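Local coordinates for protein Abbfa_003403 (PDB 4ZXH) that is a four-domain nonribosomal peptide synthetase that probably condenses, adenylates and carries amino acid building blocks on a phosphopantetheine arm and releases the product through a thioesterase domain, at residues L928-P933 and A1032-V1037; F947-T950 and K954-R957; V1161-R1166 and S1298-A1303. All blocks are in the same frame, centred on the assembly; numbering follows the deposited sequence.

Interaction 1 of 3, residues L928-P933 and A1032-V1037; sequences LQIHLP and AQYSTV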
loop_
_atom_site.group_PDB
_atom_site.type_symbol
_atom_site.label_atom_id
_atom_site.label_comp_id
_atom_site.label_asym_id
_atom_site.label_seq_id
_atom_site.Cartn_x
_atom_site.Cartn_y
_atom_site.Cartn_z
ATOM N N LEU A 928 7.905 5.457 0.210
ATOM C CA LEU A 928 6.510 5.048 0.198
ATOM C C LEU A 928 6.351 3.633 -0.374
ATOM O O LEU A 928 5.497 2.868 0.074
ATOM C CB LEU A 928 5.650 6.032 -0.596
ATOM C CG LEU A 928 5.623 7.502 -0.171
ATOM C CD1 LEU A 928 4.476 8.176 -0.873
ATOM C CD2 LEU A 928 5.493 7.671 1.317
ATOM N N GLN A 929 7.174 3.275 -1.349
ATOM C CA GLN A 929 7.090 1.945 -1.928
ATOM C C GLN A 929 7.284 0.829 -0.895
ATOM O O GLN A 929 6.702 -0.246 -1.029
ATOM C CB GLN A 929 8.107 1.800 -3.046
ATOM C CG GLN A 929 7.518 1.922 -4.445
ATOM C CD GLN A 929 8.588 2.182 -5.487
ATOM O OE1 GLN A 929 9.663 2.691 -5.168
ATOM N NE2 GLN A 929 8.306 1.823 -6.734
ATOM N N ILE A 930 8.060 1.090 0.149
ATOM C CA ILE A 930 8.316 0.062 1.139
ATOM C C ILE A 930 7.279 0.178 2.276
ATOM O O ILE A 930 7.111 -0.765 3.072
ATOM C CB ILE A 930 9.793 0.137 1.698
ATOM C CG1 ILE A 930 9.981 1.215 2.757
ATOM C CG2 ILE A 930 10.803 0.371 0.558
ATOM C CD1 ILE A 930 10.138 0.625 4.130
ATOM N N HIS A 931 6.546 1.293 2.326
ATOM C CA HIS A 931 5.590 1.527 3.432
ATOM C C HIS A 931 4.100 1.487 3.055
ATOM O O HIS A 931 3.222 1.428 3.921
ATOM C CB HIS A 931 5.889 2.867 4.104
ATOM C CG HIS A 931 7.150 2.862 4.907
ATOM N ND1 HIS A 931 7.326 2.056 6.014
ATOM C CD2 HIS A 931 8.307 3.549 4.754
ATOM C CE1 HIS A 931 8.533 2.257 6.513
ATOM N NE2 HIS A 931 9.149 3.159 5.766
ATOM N N LEU A 932 3.823 1.511 1.761
ATOM C CA LEU A 932 2.463 1.497 1.272
ATOM C C LEU A 932 2.174 0.287 0.396
ATOM O O LEU A 932 3.091 -0.273 -0.213
ATOM C CB LEU A 932 2.202 2.777 0.502
ATOM C CG LEU A 932 2.056 3.995 1.406
ATOM C CD1 LEU A 932 1.865 5.234 0.573
ATOM C CD2 LEU A 932 0.859 3.793 2.319
ATOM N N PRO A 933 0.901 -0.130 0.337
ATOM C CA PRO A 933 0.519 -1.076 -0.718
ATOM C C PRO A 933 0.814 -0.429 -2.047
ATOM O O PRO A 933 0.742 0.799 -2.135
ATOM C CB PRO A 933 -0.986 -1.269 -0.519
ATOM C CG PRO A 933 -1.221 -0.904 0.886
ATOM C CD PRO A 933 -0.204 0.145 1.264
ATOM N N ALA A 1032 10.575 -9.075 -4.818
ATOM C CA ALA A 1032 9.214 -8.565 -4.964
ATOM C C ALA A 1032 9.120 -7.122 -4.602
ATOM O O ALA A 1032 8.278 -6.368 -5.088
ATOM C CB ALA A 1032 8.280 -9.363 -4.123
ATOM N N GLN A 1033 10.069 -6.708 -3.810
ATOM C CA GLN A 1033 9.942 -5.416 -3.245
ATOM C C GLN A 1033 10.999 -4.455 -3.790
ATOM O O GLN A 1033 10.772 -3.245 -3.928
ATOM C CB GLN A 1033 9.959 -5.649 -1.755
ATOM C CG GLN A 1033 10.140 -4.500 -0.752
ATOM C CD GLN A 1033 9.231 -3.267 -1.064
ATOM O OE1 GLN A 1033 9.670 -2.492 -1.844
ATOM N NE2 GLN A 1033 7.876 -3.253 -0.678
ATOM N N TYR A 1034 12.109 -5.041 -4.222
ATOM C CA TYR A 1034 13.083 -4.359 -5.049
ATOM C C TYR A 1034 13.125 -4.960 -6.468
ATOM O O TYR A 1034 14.058 -5.670 -6.813
ATOM C CB TYR A 1034 14.469 -4.412 -4.386
ATOM C CG TYR A 1034 14.428 -3.865 -2.983
ATOM C CD1 TYR A 1034 14.471 -2.494 -2.737
ATOM C CD2 TYR A 1034 14.296 -4.719 -1.902
ATOM C CE1 TYR A 1034 14.410 -1.996 -1.443
ATOM C CE2 TYR A 1034 14.229 -4.229 -0.609
ATOM C CZ TYR A 1034 14.287 -2.859 -0.389
ATOM O OH TYR A 1034 14.212 -2.332 0.880
ATOM N N SER A 1035 12.158 -4.614 -7.316
ATOM C CA SER A 1035 11.978 -5.322 -8.593
ATOM C C SER A 1035 12.487 -4.631 -9.882
ATOM O O SER A 1035 12.288 -5.135 -10.994
ATOM C CB SER A 1035 10.494 -5.651 -8.754
ATOM O OG SER A 1035 9.716 -4.507 -8.486
ATOM N N THR A 1036 13.147 -3.494 -9.739
ATOM C CA THR A 1036 13.915 -2.935 -10.844
ATOM C C THR A 1036 15.383 -3.208 -10.611
ATOM O O THR A 1036 15.782 -3.485 -9.482
ATOM C CB THR A 1036 13.731 -1.437 -10.986
ATOM O OG1 THR A 1036 14.356 -0.791 -9.867
ATOM C CG2 THR A 1036 12.240 -1.073 -11.085
ATOM N N VAL A 1037 16.196 -3.117 -11.662
ATOM C CA VAL A 1037 17.630 -3.351 -11.500
ATOM C C VAL A 1037 18.237 -2.291 -10.584
ATOM O O VAL A 1037 19.075 -2.600 -9.734
ATOM C CB VAL A 1037 18.361 -3.351 -12.836
ATOM C CG1 VAL A 1037 19.854 -3.399 -12.606
ATOM C CG2 VAL A 1037 17.916 -4.538 -13.663
#

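Interaction 2 of 3, residues F947-T950 and K954-R957; sequences FPMT and KLDR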
loop_
_atom_site.group_PDB
_atom_site.type_symbol
_atom_site.label_atom_id
_atom_site.label_comp_id
_atom_site.label_asym_id
_atom_site.label_seq_id
_atom_site.Cartn_x
_atom_site.Cartn_y
_atom_site.Cartn_z
ATOM N N PHE A 947 1.425 25.470 1.262
ATOM C CA PHE A 947 0.148 24.943 0.818
ATOM C C PHE A 947 -0.870 26.077 0.770
ATOM O O PHE A 947 -0.981 26.835 1.729
ATOM C CB PHE A 947 -0.322 23.819 1.741
ATOM C CG PHE A 947 0.375 22.506 1.504
ATOM C CD1 PHE A 947 1.323 22.380 0.504
ATOM C CD2 PHE A 947 0.069 21.398 2.270
ATOM C CE1 PHE A 947 1.959 21.168 0.272
ATOM C CE2 PHE A 947 0.689 20.179 2.046
ATOM C CZ PHE A 947 1.641 20.064 1.042
ATOM N N PRO A 948 -1.596 26.209 -0.352
ATOM C CA PRO A 948 -2.622 27.252 -0.523
ATOM C C PRO A 948 -3.740 27.094 0.491
ATOM O O PRO A 948 -4.243 25.977 0.652
ATOM C CB PRO A 948 -3.169 27.002 -1.940
ATOM C CG PRO A 948 -2.201 26.079 -2.610
ATOM C CD PRO A 948 -1.548 25.280 -1.497
ATOM N N MET A 949 -4.123 28.178 1.159
ATOM C CA MET A 949 -5.191 28.141 2.160
ATOM C C MET A 949 -6.432 28.854 1.635
ATOM O O MET A 949 -6.355 29.656 0.693
ATOM C CB MET A 949 -4.753 28.803 3.488
ATOM C CG MET A 949 -3.526 28.226 4.177
ATOM S SD MET A 949 -3.911 26.659 4.964
ATOM C CE MET A 949 -2.294 25.883 5.103
ATOM N N THR A 950 -7.573 28.572 2.259
ATOM C CA THR A 950 -8.776 29.376 2.071
ATOM C C THR A 950 -8.736 30.554 3.040
ATOM O O THR A 950 -7.841 30.633 3.880
ATOM C CB THR A 950 -10.047 28.553 2.300
ATOM O OG1 THR A 950 -10.137 28.162 3.678
ATOM C CG2 THR A 950 -10.032 27.324 1.440
ATOM N N LYS A 954 -8.375 26.840 5.836
ATOM C CA LYS A 954 -8.454 25.429 5.468
ATOM C C LYS A 954 -7.632 25.229 4.213
ATOM O O LYS A 954 -7.464 26.168 3.437
ATOM C CB LYS A 954 -9.894 24.978 5.194
ATOM C CG LYS A 954 -10.843 25.006 6.363
ATOM C CD LYS A 954 -12.220 24.643 5.882
ATOM C CE LYS A 954 -13.285 24.966 6.915
ATOM N NZ LYS A 954 -14.643 24.893 6.298
ATOM N N LEU A 955 -7.143 24.012 3.988
ATOM C CA LEU A 955 -6.435 23.692 2.746
ATOM C C LEU A 955 -7.355 23.877 1.545
ATOM O O LEU A 955 -8.483 23.347 1.508
ATOM C CB LEU A 955 -5.900 22.257 2.768
ATOM C CG LEU A 955 -4.764 21.932 3.734
ATOM C CD1 LEU A 955 -4.554 20.437 3.778
ATOM C CD2 LEU A 955 -3.503 22.619 3.293
ATOM N N ASP A 956 -6.872 24.623 0.562
ATOM C CA ASP A 956 -7.647 24.894 -0.638
ATOM C C ASP A 956 -7.317 23.911 -1.769
ATOM O O ASP A 956 -6.699 24.286 -2.770
ATOM C CB ASP A 956 -7.402 26.331 -1.087
ATOM C CG ASP A 956 -8.423 26.808 -2.105
ATOM O OD1 ASP A 956 -9.379 26.034 -2.376
ATOM O OD2 ASP A 956 -8.259 27.944 -2.632
ATOM N N ARG A 957 -7.746 22.662 -1.607
ATOM C CA ARG A 957 -7.423 21.583 -2.553
ATOM C C ARG A 957 -7.677 21.907 -4.044
ATOM O O ARG A 957 -6.909 21.477 -4.907
ATOM C CB ARG A 957 -8.183 20.303 -2.147
ATOM C CG ARG A 957 -7.586 19.618 -0.905
ATOM C CD ARG A 957 -8.336 18.364 -0.503
ATOM N NE ARG A 957 -7.726 17.664 0.627
ATOM C CZ ARG A 957 -7.756 18.103 1.884
ATOM N NH1 ARG A 957 -8.351 19.260 2.176
ATOM N NH2 ARG A 957 -7.179 17.393 2.850
#

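Interaction 3 of 3, residues V1161-R1166 and S1298-A1303; sequences VMIDTR and SSIMYA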
loop_
_atom_site.group_PDB
_atom_site.type_symbol
_atom_site.label_atom_id
_atom_site.label_comp_id
_atom_site.label_asym_id
_atom_site.label_seq_id
_atom_site.Cartn_x
_atom_site.Cartn_y
_atom_site.Cartn_z
ATOM N N VAL A 1161 38.785 -11.698 -32.595
ATOM C CA VAL A 1161 38.047 -10.540 -33.058
ATOM C C VAL A 1161 38.551 -9.268 -32.391
ATOM O O VAL A 1161 38.482 -9.129 -31.174
ATOM C CB VAL A 1161 36.562 -10.676 -32.797
ATOM C CG1 VAL A 1161 35.858 -9.406 -33.219
ATOM C CG2 VAL A 1161 36.013 -11.849 -33.572
ATOM N N MET A 1162 39.068 -8.334 -33.181
ATOM C CA MET A 1162 39.554 -7.094 -32.597
ATOM C C MET A 1162 38.797 -5.935 -33.160
ATOM O O MET A 1162 38.846 -5.680 -34.365
ATOM C CB MET A 1162 41.044 -6.904 -32.856
ATOM C CG MET A 1162 41.950 -7.840 -32.085
ATOM S SD MET A 1162 43.624 -7.549 -32.643
ATOM C CE MET A 1162 44.416 -9.117 -32.268
ATOM N N ILE A 1163 38.097 -5.222 -32.292
ATOM C CA ILE A 1163 37.320 -4.085 -32.749
ATOM C C ILE A 1163 38.074 -2.783 -32.450
ATOM O O ILE A 1163 38.239 -2.396 -31.292
ATOM C CB ILE A 1163 35.930 -4.089 -32.114
ATOM C CG1 ILE A 1163 35.301 -5.478 -32.289
ATOM C CG2 ILE A 1163 35.059 -3.050 -32.772
ATOM C CD1 ILE A 1163 34.037 -5.683 -31.520
ATOM N N ASP A 1164 38.550 -2.147 -33.523
ATOM C CA ASP A 1164 39.351 -0.929 -33.468
ATOM C C ASP A 1164 40.446 -0.950 -32.384
ATOM O O ASP A 1164 40.647 0.010 -31.649
ATOM C CB ASP A 1164 38.447 0.283 -33.282
ATOM C CG ASP A 1164 39.037 1.543 -33.902
ATOM O OD1 ASP A 1164 39.373 1.525 -35.113
ATOM O OD2 ASP A 1164 39.195 2.543 -33.164
ATOM N N THR A 1165 41.153 -2.064 -32.309
ATOM C CA THR A 1165 42.246 -2.246 -31.365
ATOM C C THR A 1165 43.531 -1.650 -31.885
ATOM O O THR A 1165 44.046 -2.095 -32.911
ATOM C CB THR A 1165 42.482 -3.743 -31.102
ATOM O OG1 THR A 1165 41.285 -4.308 -30.591
ATOM C CG2 THR A 1165 43.605 -3.971 -30.124
ATOM N N ARG A 1166 44.066 -0.655 -31.188
ATOM C CA ARG A 1166 45.373 -0.126 -31.577
ATOM C C ARG A 1166 46.450 -1.156 -31.250
ATOM O O ARG A 1166 46.450 -1.758 -30.189
ATOM C CB ARG A 1166 45.573 1.218 -30.912
ATOM C CG ARG A 1166 44.371 2.039 -31.326
ATOM C CD ARG A 1166 44.020 3.188 -30.478
ATOM N NE ARG A 1166 42.915 3.880 -31.117
ATOM C CZ ARG A 1166 42.174 4.801 -30.524
ATOM N NH1 ARG A 1166 42.432 5.131 -29.275
ATOM N NH2 ARG A 1166 41.195 5.398 -31.187
ATOM N N SER A 1298 34.781 4.969 -30.176
ATOM C CA SER A 1298 33.721 4.619 -29.236
ATOM C C SER A 1298 32.393 4.167 -29.888
ATOM O O SER A 1298 31.831 3.143 -29.509
ATOM C CB SER A 1298 33.460 5.798 -28.307
ATOM O OG SER A 1298 34.391 5.757 -27.249
ATOM N N SER A 1299 31.907 4.924 -30.866
ATOM C CA SER A 1299 30.563 4.748 -31.394
ATOM C C SER A 1299 30.396 3.482 -32.221
ATOM O O SER A 1299 29.275 3.079 -32.515
ATOM C CB SER A 1299 30.163 5.961 -32.238
ATOM O OG SER A 1299 31.032 6.137 -33.350
ATOM N N ILE A 1300 31.506 2.855 -32.592
ATOM C CA ILE A 1300 31.466 1.573 -33.297
ATOM C C ILE A 1300 30.675 0.544 -32.469
ATOM O O ILE A 1300 30.034 -0.357 -33.032
ATOM C CB ILE A 1300 32.919 1.062 -33.609
ATOM C CG1 ILE A 1300 32.924 -0.228 -34.432
ATOM C CG2 ILE A 1300 33.701 0.851 -32.334
ATOM C CD1 ILE A 1300 32.508 -0.062 -35.842
ATOM N N MET A 1301 30.670 0.722 -31.144
ATOM C CA MET A 1301 29.977 -0.186 -30.227
ATOM C C MET A 1301 28.570 0.285 -29.802
ATOM O O MET A 1301 27.932 -0.363 -28.961
ATOM C CB MET A 1301 30.848 -0.418 -28.983
ATOM C CG MET A 1301 32.258 -0.960 -29.310
ATOM S SD MET A 1301 32.416 -2.723 -29.736
ATOM C CE MET A 1301 31.934 -2.687 -31.448
ATOM N N TYR A 1302 28.098 1.413 -30.343
ATOM C CA TYR A 1302 26.723 1.875 -30.072
ATOM C C TYR A 1302 25.757 1.163 -30.982
ATOM O O TYR A 1302 26.091 0.851 -32.129
ATOM C CB TYR A 1302 26.522 3.381 -30.315
ATOM C CG TYR A 1302 27.404 4.323 -29.565
ATOM C CD1 TYR A 1302 28.161 3.901 -28.468
ATOM C CD2 TYR A 1302 27.503 5.643 -29.964
ATOM C CE1 TYR A 1302 28.986 4.792 -27.794
ATOM C CE2 TYR A 1302 28.323 6.538 -29.293
ATOM C CZ TYR A 1302 29.065 6.111 -28.221
ATOM O OH TYR A 1302 29.884 7.009 -27.575
ATOM N N ALA A 1303 24.532 1.000 -30.496
ATOM C CA ALA A 1303 23.466 0.308 -31.209
ATOM C C ALA A 1303 23.438 0.557 -32.726
ATOM O O ALA A 1303 23.394 -0.400 -33.497
ATOM C CB ALA A 1303 22.138 0.683 -30.593
#

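Interaction 1 of 3, residues L928-P933 and A1032-V1037
Q1033, the last residue of helix 1028-1033, carries most of this contact by reaching across to Q929 and I930, late in helix 921-931. Its CG is anti to the backbone N, beside the carbonyl carbon, and a bend at chi2 (47°) brings the terminal amide nearer the other helix. There Q1033 NE2 donates to the backbone O of Q929 at 3.2 Å. The 143° N-H...O angle makes the bond moderately bent, and NE2 approaches tilted 33° from the carbonyl plane of Q929. The amide oxygen only grazes a methyl, Q1033 OE1 lying 3.9 Å from I930 CG2, while Q1033 NE2 rests 3.8 Å from I930 CA. Y1034, where the chain leaves helical geometry, adds a looser touch, its OH being 4.4 Å from the same I930 CG2. Further on, S1035 OG bonds to D1000, and T1036 N-caps the following helix through R1039 N. The small, partly exposed contact thus brings the C-terminal part of the adenylation region against the carrier domain, whose helices 1028-1033 and 1037-1046 meet at this turn, with V1037 packed on helix 977-990.

Interaction 2 of 3, residues F947-T950 and K954-R957
A short antiparallel pairing joins F947-T950 to K954-R957 across a three-residue turn, in a sequence that resembles the tenth core motif of adenylation domains. K954 falls at the position of that motif's lysine, which in relatives acts in adenylate formation and probably does so here. M949 and L955 form a single bridge, a non-hydrogen-bonded pair flanked by two backbone bonds. On one flank D956 N donates to P948 O at 3.0 Å in an almost straight bond (172°); on the other, T950 N donates to K954 O at 2.7 Å, nearly in line with the C=O bond. K954 O also receives a CH...O contact from M949 CA at 3.3 Å. The threonine side chain closes the turn: with OG1 set between the backbone N and the carbonyl carbon (chi1 67°), T950 OG1 accepts from K954 N at 3.1 Å. The same torsion sets T950 CG2 beside its own backbone N, near K954 O and 3.8 Å from D956 CB. Apolar contact gathers round one leucine methyl, since L955 CD2 touches F947 CB at 3.7 Å and M949 CE at 3.9 Å. Outside the pairing, L955 N is hydrogen-bonded to E742, which the K954 side chain also touches. F947 is buried against strands 893-903 and 907-916, while L955 rests on V897 of strand 893-903.

Interaction 3 of 3, residues V1161-R1166 and S1298-A1303
I1163 meets I1300 and M1301 close to the presumed active site of the thioesterase domain, which has the alpha/beta-hydrolase fold. It is the last residue of strand 1157-1163, a strand flanked by the parallel strands 1131-1136 and 1262-1267, and its CB points toward the short 3-10 segment 1299-1301 that precedes helix 1303-1316. From CB the side chain divides. The CG2 branch is anti to the backbone N and reaches both partners: I1163 CG2 is 3.4 Å from M1301 CE and 3.9 Å from I1300 CG1, with I1300 CG2 slightly farther from it at 4.2 Å. The longer branch leaves through CG1, which is anti to the carbonyl carbon (chi1 -50°), and ends in a methyl against the thioether: I1163 CD1 lies 3.7 Å from M1301 CE and 3.8 Å from M1301 SD. The methionine can offer both atoms because its chain is folded back at chi2 (-77°) and again at chi3 (81°), which turns the SD-CE end toward the strand. No hydrogen bond crosses between the segments; the contact is wholly apolar and buried, and W1136 and V1309 close round it from strand 1131-1136 and helix 1303-1316. Its place in the fold matters because the chain leaves the strand directly into D1164, which, with C1137 and H1297, has the geometry of a probable Cys-His-Asp triad. The packing therefore joins the end of the strand, just before the acid, to the 3-10 segment just after the histidine. At that junction D1164 OD2 is hydrogen-bonded to H1297 ND1, while D1164 OD1 accepts from the backbone N of A1267.

Overall arrangement
The three contacts share no helix, strand or turn, and none touches another. Interactions 1 and 2 are surface contacts; interaction 3 is buried. L928-P933 and F947-T950 both belong to the C-terminal adenylation region, and interaction 2 is nested in the loop of chain that interaction 1 closes, yet their centres stand 31 Å apart. Interaction 3 lies wholly in the thioesterase domain, its centre 38 Å from that of interaction 1. Chemistry tracks position: a single side-chain-to-backbone hydrogen bond spans the meeting of two domains in interaction 1, main-chain bonds dominate the local turn of interaction 2, and only methyl, methylene and thioether groups meet in interaction 3.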